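Side-chain contacts in type-2 restriction enzyme NlaIV (Neisseria lactamica, PDB 6QM2), which cuts double-stranded DNA as a type II restriction endonuclease, recognising 5'-GGNNCC-3' and cleaving after the third base to leave blunt ends: residues R86-V91 and K117-D122; F102-F107 and V123-F128; I160-K165 and H170-G175. One frame throughout, in Å; residues are numbered along the deposited sequence.

Contact 1. Residues R86-V91 and K117-D122; sequences RELLEV and KPYMLD. With K (potassium ion), chain C.
R86, just before strand 88-95, and L88, its first residue, meet Y119 and M120 of the 3-10 turn that leads from helix 107-116 to strand 124-132. The fold belongs to the PD-(D/E)xK nuclease clan, and E90 with V91 is consistent with the opening of its ExK signature. The apolar part of the contact depends on one methyl group. L88 CD1 lies 4.0 Å from Y119 CD1, approaching the ring at its edge, and touches M120 SD, whose chain bends at chi2 and returns toward the strand. The phenol reaches L88 because Y119 CG sits between its backbone N and carbonyl carbon (chi1 55°). K117 CB covers one face of the same ring. R86 brings its guanidinium obliquely to the same tyrosine: NH1 comes within 3.7 Å of Y119 CB, with the guanidinium and ring planes 24° apart, and R86 also makes a cation-pi contact with Y227 of helix 215-227. Water supplies the polar link between the two backbones. One molecule accepts from L88 N at 2.9 Å and donates to D122 O at 3.1 Å; a second accepts from E87 N and reaches D122 OD2 weakly. Further along the strand E90, whose carboxylate lies near that of D76, turns toward a potassium ion, with OE2 3.3 Å from the metal.

Contact 2. Residues F102-F107 and V123-F128; sequences FDIADF and VDYLIF. With K (potassium ion), chain C.
The carbonyl oxygen of I104 is gripped twice, and one of the grips passes through water to Y125. That water donates to I104 O at 2.8 Å and lies 2.9 Å from Y125 OH, while a potassium ion sits 3.3 Å from the same carbonyl oxygen, a long distance for this metal. Seen from I104 O, water and ion are about 75° apart. E90 OE2 of strand 88-95 is another ligand, at about 102° from I104 O as measured at the metal, so the contact borders the expected active-site region of a PD-(D/E)xK nuclease; a further water, 3.1 Å from the potassium ion, adds to the ligands. K92, whose place after E90 and V91 fits the lysine of that signature, donates through NZ to the backbone oxygen of D103. In the fold, 124-132 is a strand of the mixed sheet, parallel to 88-95, whereas 102-107 is mostly loop, with a short, weakly bonded strand at 105-106, and D106 is the N-cap of helix 107-116, OD2 accepting from M109 N. The two segments therefore approach through side chains, their backbones standing well apart. I104 CG2 rests 3.8 Å from Y125 OH, the two side chains crossing at about a right angle and bringing a methyl group beside the water-bound hydroxyl. The second pairing is purely apolar: F102 CE2 meets I127 CG2 at 4.0 Å. I127 is also bordered by F94, W144 and W177. F102 holds its CG between the backbone N and carbonyl carbon (chi1 63°), which swings the phenyl group toward the strand, and P174 packs against it. Within its own segment this ring receives I104 CD1 at the edge and in plane, 3.7 Å from F102 CE1.

Contact 3. Residues I160-K165 and H170-G175; sequences INLQVK and HKIRPG
Q163 lies against both H170 and K171, its chain extended past CG with that atom trans to the backbone N (chi1 155°). In this posture the amide reaches over the partner strand: OE1 approaches H170 CB and stays 3.7 Å from H170 CG, while NE2 is 3.8 Å from K171 CB. Q163 and K171 run side by side and point the same way, but the amide of Q163 is turned 48° from the imidazole plane of H170. K165 follows another course, bending at chi3 and crossing the histidine at about a right angle, with CD 3.7 Å from H170 CD2. These side chains decorate the beta hairpin of strands 162-165 and 168-172; the axes of 162-165 and 170-172 pass 4.8 Å apart, and the backbones are joined by Q163 N to K171 O and by H170 N to Q163 O. L162 and I172 form a non-hydrogen-bonded antiparallel pair, and I160 CD1 adds to their apolar face by touching I172 CG2; F107 covers both L162 and I172. Beyond the pair, R173 N donates almost straight to N161 O at 3.0 Å, though it approaches tilted from the carbonyl plane. N161, its CG trans to the backbone N (chi1 -173°), crosses R173 at a slant, and ND2 gives R173 O a weak hydrogen bond of 3.2 Å. R173 bends at chi2 and chi3: CG packs 3.8 Å from Q163 CB, P174 CD lies over one guanidinium face, toward its rim, and NH1 leads away to a salt bridge with D103 and a hydrogen bond to G101 O.

In the fold
From the N terminus, 86-91 opens contact 1 and 102-107 opens contact 2 before either has closed. Contact 1 closes at 117-122, after helix 107-116, and contact 2 follows at 123-128, so the two loops cross. Their second segments adjoin, and parallel strands 88-95 and 124-132 are hydrogen-bonded neighbours: E90 N pairs with D124 O, and E90 O with L126 N. The potassium ion and one of its waters belong to both contacts. Contact 3 comes later, closing a short hairpin across only four residues. Strand 105-106 pairs antiparallel with 168-172, the central strand of the small sheet, and so joins contact 2 to contact 3; 102-107 thus bridges both sheets.

Contact 1. Residues R86-V91 and K117-D122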
# COMPACT_ATOMS: atom_id res chain seq x y z
N ARG A 86 30.63 10.71 -5.68
CA ARG A 86 31.19 10.10 -4.48
C ARG A 86 30.27 10.35 -3.29
O ARG A 86 29.40 11.22 -3.35
CB ARG A 86 32.58 10.68 -4.17
CG ARG A 86 33.61 10.57 -5.28
CD ARG A 86 34.03 9.12 -5.51
NE ARG A 86 35.11 8.95 -6.48
CZ ARG A 86 34.99 9.05 -7.81
NH1 ARG A 86 33.83 9.36 -8.39
NH2 ARG A 86 36.06 8.85 -8.59
N GLU A 87 30.47 9.58 -2.23
CA GLU A 87 29.69 9.69 -0.99
C GLU A 87 28.18 9.49 -1.26
O GLU A 87 27.35 10.31 -0.85
CB GLU A 87 29.98 11.02 -0.27
CG GLU A 87 31.46 11.42 -0.19
CD GLU A 87 32.36 10.36 0.42
OE1 GLU A 87 31.93 9.71 1.40
OE2 GLU A 87 33.50 10.18 -0.06
N LEU A 88 27.86 8.40 -1.95
CA LEU A 88 26.49 8.08 -2.38
C LEU A 88 25.84 7.06 -1.45
O LEU A 88 26.46 6.04 -1.13
CB LEU A 88 26.51 7.54 -3.81
CG LEU A 88 27.27 8.37 -4.85
CD1 LEU A 88 27.23 7.71 -6.22
CD2 LEU A 88 26.70 9.77 -4.93
N LEU A 89 24.60 7.33 -1.03
CA LEU A 89 23.90 6.51 -0.04
C LEU A 89 22.57 5.98 -0.57
O LEU A 89 21.73 6.75 -1.05
CB LEU A 89 23.66 7.34 1.22
CG LEU A 89 23.02 6.63 2.43
CD1 LEU A 89 23.87 5.46 2.90
CD2 LEU A 89 22.79 7.63 3.55
N GLU A 90 22.39 4.66 -0.49
CA GLU A 90 21.11 3.99 -0.78
C GLU A 90 20.56 3.46 0.55
O GLU A 90 21.28 2.78 1.28
CB GLU A 90 21.31 2.84 -1.78
CG GLU A 90 20.04 2.09 -2.20
CD GLU A 90 19.20 2.79 -3.25
OE1 GLU A 90 19.55 3.91 -3.68
OE2 GLU A 90 18.18 2.21 -3.67
N VAL A 91 19.30 3.76 0.85
CA VAL A 91 18.62 3.23 2.03
C VAL A 91 17.72 2.07 1.61
O VAL A 91 16.94 2.20 0.67
CB VAL A 91 17.76 4.29 2.74
CG1 VAL A 91 17.09 3.70 3.98
CG2 VAL A 91 18.62 5.49 3.11
N LYS A 117 28.66 5.17 -15.53
CA LYS A 117 28.91 5.68 -14.19
C LYS A 117 29.42 4.57 -13.25
O LYS A 117 28.70 4.14 -12.34
CB LYS A 117 27.63 6.30 -13.63
CG LYS A 117 27.03 7.43 -14.45
CD LYS A 117 25.78 7.98 -13.77
CE LYS A 117 25.13 9.11 -14.55
NZ LYS A 117 24.23 9.91 -13.67
N PRO A 118 30.66 4.10 -13.46
CA PRO A 118 31.25 3.03 -12.62
C PRO A 118 31.29 3.33 -11.12
O PRO A 118 31.26 2.41 -10.31
CB PRO A 118 32.69 2.92 -13.14
CG PRO A 118 32.65 3.48 -14.51
CD PRO A 118 31.61 4.55 -14.49
N TYR A 119 31.38 4.61 -10.78
CA TYR A 119 31.28 5.05 -9.38
C TYR A 119 30.00 4.63 -8.63
O TYR A 119 29.98 4.67 -7.39
CB TYR A 119 31.49 6.57 -9.26
CG TYR A 119 30.57 7.43 -10.12
CD1 TYR A 119 29.32 7.81 -9.66
CD2 TYR A 119 30.98 7.87 -11.38
CE1 TYR A 119 28.48 8.60 -10.44
CE2 TYR A 119 30.15 8.66 -12.17
CZ TYR A 119 28.90 9.03 -11.69
OH TYR A 119 28.09 9.81 -12.46
N MET A 120 28.96 4.23 -9.35
CA MET A 120 27.77 3.62 -8.74
C MET A 120 28.06 2.31 -7.99
O MET A 120 27.36 1.98 -7.03
CB MET A 120 26.67 3.38 -9.78
CG MET A 120 26.04 4.65 -10.32
SD MET A 120 25.32 5.68 -9.03
CE MET A 120 24.72 7.07 -9.99
N LEU A 121 29.10 1.59 -8.40
CA LEU A 121 29.51 0.36 -7.70
C LEU A 121 30.05 0.60 -6.28
O LEU A 121 30.13 -0.35 -5.50
CB LEU A 121 30.56 -0.39 -8.51
CG LEU A 121 30.11 -0.91 -9.88
CD1 LEU A 121 31.29 -1.24 -10.78
CD2 LEU A 121 29.21 -2.12 -9.72
N ASP A 122 30.42 1.84 -5.97
CA ASP A 122 30.90 2.21 -4.63
C ASP A 122 29.82 2.88 -3.79
O ASP A 122 30.13 3.48 -2.76
CB ASP A 122 32.13 3.14 -4.75
CG ASP A 122 33.09 3.00 -3.57
OD1 ASP A 122 33.64 1.89 -3.39
OD2 ASP A 122 33.32 3.99 -2.84
K K C . 16.78 1.00 -6.42
O HOH W 1 32.59 7.31 -2.09
O HOH W 2 29.54 6.51 -3.31
O HOH W 3 15.06 -1.18 -7.86

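Contact 2. Residues F102-F107 and V123-F128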
# COMPACT_ATOMS: atom_id res chain seq x y z
N PHE A 102 13.75 -6.43 -0.70
CA PHE A 102 14.10 -5.31 -1.58
C PHE A 102 14.83 -5.78 -2.83
O PHE A 102 15.38 -6.88 -2.87
CB PHE A 102 14.92 -4.23 -0.84
CG PHE A 102 16.27 -4.69 -0.33
CD1 PHE A 102 17.38 -4.71 -1.17
CD2 PHE A 102 16.43 -5.06 1.00
CE1 PHE A 102 18.62 -5.12 -0.70
CE2 PHE A 102 17.67 -5.47 1.48
CZ PHE A 102 18.76 -5.50 0.63
N ASP A 103 14.82 -4.93 -3.85
CA ASP A 103 15.53 -5.16 -5.10
C ASP A 103 16.75 -4.24 -5.16
O ASP A 103 16.75 -3.16 -4.58
CB ASP A 103 14.61 -4.88 -6.29
CG ASP A 103 13.36 -5.75 -6.28
OD1 ASP A 103 13.50 -6.99 -6.20
OD2 ASP A 103 12.25 -5.19 -6.37
N ILE A 104 17.78 -4.67 -5.88
CA ILE A 104 18.96 -3.84 -6.11
C ILE A 104 18.62 -2.86 -7.23
O ILE A 104 18.58 -1.64 -7.01
CB ILE A 104 20.22 -4.67 -6.45
CG1 ILE A 104 20.48 -5.76 -5.40
CG2 ILE A 104 21.44 -3.77 -6.60
CD1 ILE A 104 20.43 -5.28 -3.96
N ALA A 105 18.33 -3.39 -8.42
CA ALA A 105 18.00 -2.58 -9.59
C ALA A 105 17.63 -3.47 -10.77
O ALA A 105 18.03 -4.63 -10.81
CB ALA A 105 19.17 -1.68 -9.98
N ASP A 106 16.89 -2.93 -11.74
CA ASP A 106 16.66 -3.61 -13.01
C ASP A 106 18.02 -3.94 -13.61
O ASP A 106 18.88 -3.07 -13.67
CB ASP A 106 15.87 -2.73 -13.98
CG ASP A 106 15.70 -3.37 -15.36
OD1 ASP A 106 15.35 -4.57 -15.43
OD2 ASP A 106 15.91 -2.68 -16.38
N PHE A 107 18.21 -5.19 -14.03
CA PHE A 107 19.51 -5.61 -14.57
C PHE A 107 19.90 -4.87 -15.86
O PHE A 107 21.05 -4.45 -15.99
CB PHE A 107 19.58 -7.13 -14.80
CG PHE A 107 20.87 -7.57 -15.43
CD1 PHE A 107 22.00 -7.75 -14.64
CD2 PHE A 107 20.97 -7.74 -16.80
CE1 PHE A 107 23.21 -8.12 -15.22
CE2 PHE A 107 22.17 -8.11 -17.38
CZ PHE A 107 23.29 -8.30 -16.59
N VAL A 123 28.55 2.77 -4.20
CA VAL A 123 27.43 3.26 -3.38
C VAL A 123 27.35 2.45 -2.09
O VAL A 123 27.52 1.23 -2.11
CB VAL A 123 26.07 3.17 -4.12
CG1 VAL A 123 24.90 3.48 -3.19
CG2 VAL A 123 26.04 4.12 -5.32
N ASP A 124 27.10 3.14 -0.98
CA ASP A 124 26.92 2.49 0.32
C ASP A 124 25.43 2.23 0.56
O ASP A 124 24.59 3.11 0.34
CB ASP A 124 27.50 3.34 1.45
CG ASP A 124 29.02 3.35 1.45
OD1 ASP A 124 29.64 2.27 1.45
OD2 ASP A 124 29.61 4.45 1.46
N TYR A 125 25.12 1.00 0.99
CA TYR A 125 23.75 0.58 1.28
C TYR A 125 23.54 0.55 2.78
O TYR A 125 24.08 -0.34 3.46
CB TYR A 125 23.46 -0.79 0.67
CG TYR A 125 23.35 -0.77 -0.84
CD1 TYR A 125 24.48 -0.67 -1.64
CD2 TYR A 125 22.11 -0.83 -1.46
CE1 TYR A 125 24.38 -0.65 -3.02
CE2 TYR A 125 22.00 -0.81 -2.85
CZ TYR A 125 23.14 -0.72 -3.62
OH TYR A 125 23.02 -0.69 -4.99
N LEU A 126 22.79 1.52 3.30
CA LEU A 126 22.38 1.52 4.71
C LEU A 126 21.10 0.71 4.80
O LEU A 126 20.04 1.15 4.35
CB LEU A 126 22.15 2.96 5.21
CG LEU A 126 21.77 3.14 6.68
CD1 LEU A 126 22.91 2.71 7.60
CD2 LEU A 126 21.38 4.59 6.95
N ILE A 127 21.19 -0.48 5.39
CA ILE A 127 20.09 -1.45 5.39
C ILE A 127 19.48 -1.62 6.78
O ILE A 127 20.16 -2.06 7.70
CB ILE A 127 20.55 -2.83 4.86
CG1 ILE A 127 21.31 -2.68 3.53
CG2 ILE A 127 19.35 -3.75 4.67
CD1 ILE A 127 21.96 -3.96 3.04
N PHE A 128 18.20 -1.28 6.92
CA PHE A 128 17.45 -1.46 8.17
C PHE A 128 16.70 -2.79 8.18
O PHE A 128 15.76 -2.98 7.40
CB PHE A 128 16.42 -0.33 8.35
CG PHE A 128 17.03 1.03 8.54
CD1 PHE A 128 17.48 1.76 7.45
CD2 PHE A 128 17.12 1.59 9.81
CE1 PHE A 128 18.03 3.03 7.62
CE2 PHE A 128 17.66 2.85 9.99
CZ PHE A 128 18.12 3.57 8.89
K K C . 16.78 1.00 -6.42
O HOH W 4 20.24 0.04 -5.55
O HOH W 3 15.06 -1.18 -7.86

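Contact 3. Residues I160-K165 and H170-G175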
# COMPACT_ATOMS: atom_id res chain seq x y z
N ILE A 160 24.62 -14.03 -11.88
CA ILE A 160 24.19 -13.22 -10.72
C ILE A 160 22.75 -13.58 -10.34
O ILE A 160 21.97 -14.00 -11.19
CB ILE A 160 24.33 -11.69 -10.98
CG1 ILE A 160 24.20 -10.91 -9.66
CG2 ILE A 160 23.32 -11.18 -12.01
CD1 ILE A 160 24.71 -9.49 -9.73
N ASN A 161 22.43 -13.42 -9.05
CA ASN A 161 21.09 -13.70 -8.55
C ASN A 161 20.07 -12.72 -9.12
O ASN A 161 20.16 -11.51 -8.87
CB ASN A 161 21.04 -13.64 -7.01
CG ASN A 161 19.70 -14.11 -6.45
OD1 ASN A 161 19.04 -14.98 -7.02
ND2 ASN A 161 19.29 -13.52 -5.33
N LEU A 162 19.12 -13.26 -9.87
CA LEU A 162 18.14 -12.48 -10.62
C LEU A 162 16.72 -12.90 -10.29
O LEU A 162 16.47 -13.95 -9.70
CB LEU A 162 18.35 -12.70 -12.11
CG LEU A 162 19.64 -12.14 -12.70
CD1 LEU A 162 19.91 -12.79 -14.04
CD2 LEU A 162 19.56 -10.62 -12.82
N GLN A 163 15.80 -12.03 -10.70
CA GLN A 163 14.38 -12.29 -10.72
C GLN A 163 14.09 -12.57 -12.19
O GLN A 163 14.14 -11.67 -13.02
CB GLN A 163 13.62 -11.06 -10.17
CG GLN A 163 12.18 -10.83 -10.60
CD GLN A 163 11.72 -9.40 -10.32
OE1 GLN A 163 11.14 -8.74 -11.18
NE2 GLN A 163 12.01 -8.91 -9.11
N VAL A 164 13.87 -13.85 -12.51
CA VAL A 164 13.56 -14.27 -13.87
C VAL A 164 12.14 -14.83 -13.88
O VAL A 164 11.79 -15.66 -13.04
CB VAL A 164 14.56 -15.33 -14.38
CG1 VAL A 164 14.36 -15.59 -15.87
CG2 VAL A 164 15.99 -14.88 -14.10
N LYS A 165 11.34 -14.38 -14.85
CA LYS A 165 9.95 -14.80 -15.01
C LYS A 165 9.78 -15.27 -16.45
O LYS A 165 9.98 -14.48 -17.37
CB LYS A 165 9.00 -13.62 -14.73
CG LYS A 165 9.15 -13.00 -13.35
CD LYS A 165 8.40 -11.68 -13.21
CE LYS A 165 6.90 -11.89 -13.11
NZ LYS A 165 6.16 -10.61 -12.96
N HIS A 170 14.59 -9.67 -15.06
CA HIS A 170 14.15 -8.39 -14.50
C HIS A 170 15.19 -7.83 -13.52
O HIS A 170 16.23 -7.34 -13.97
CB HIS A 170 12.76 -8.53 -13.87
CG HIS A 170 11.66 -8.66 -14.87
ND1 HIS A 170 11.35 -7.65 -15.76
CD2 HIS A 170 10.82 -9.68 -15.14
CE1 HIS A 170 10.35 -8.05 -16.53
NE2 HIS A 170 10.02 -9.28 -16.18
N LYS A 171 14.94 -7.91 -12.22
CA LYS A 171 15.75 -7.19 -11.23
C LYS A 171 16.85 -8.04 -10.62
O LYS A 171 16.70 -9.24 -10.45
CB LYS A 171 14.84 -6.64 -10.13
CG LYS A 171 13.78 -5.71 -10.68
CD LYS A 171 13.28 -4.72 -9.64
CE LYS A 171 12.58 -3.56 -10.31
NZ LYS A 171 12.15 -2.55 -9.31
N ILE A 172 17.96 -7.39 -10.30
CA ILE A 172 19.02 -8.02 -9.52
C ILE A 172 18.46 -8.15 -8.11
O ILE A 172 17.85 -7.22 -7.59
CB ILE A 172 20.32 -7.18 -9.54
CG1 ILE A 172 20.90 -7.14 -10.96
CG2 ILE A 172 21.35 -7.75 -8.56
CD1 ILE A 172 21.90 -6.02 -11.19
N ARG A 173 18.66 -9.33 -7.53
CA ARG A 173 18.07 -9.67 -6.24
C ARG A 173 19.17 -9.91 -5.22
O ARG A 173 20.21 -10.51 -5.54
CB ARG A 173 17.19 -10.92 -6.38
CG ARG A 173 15.83 -10.69 -7.04
CD ARG A 173 14.84 -9.94 -6.16
NE ARG A 173 14.66 -10.58 -4.85
CZ ARG A 173 13.84 -10.15 -3.89
NH1 ARG A 173 13.07 -9.08 -4.07
NH2 ARG A 173 13.79 -10.82 -2.74
N PRO A 174 18.96 -9.44 -3.98
CA PRO A 174 19.97 -9.62 -2.94
C PRO A 174 19.99 -11.03 -2.39
O PRO A 174 18.99 -11.73 -2.45
CB PRO A 174 19.53 -8.64 -1.85
CG PRO A 174 18.05 -8.58 -2.00
CD PRO A 174 17.78 -8.73 -3.47
N GLY A 175 21.15 -11.44 -1.86
CA GLY A 175 21.28 -12.69 -1.12
C GLY A 175 21.07 -12.47 0.36
O GLY A 175 20.70 -11.37 0.80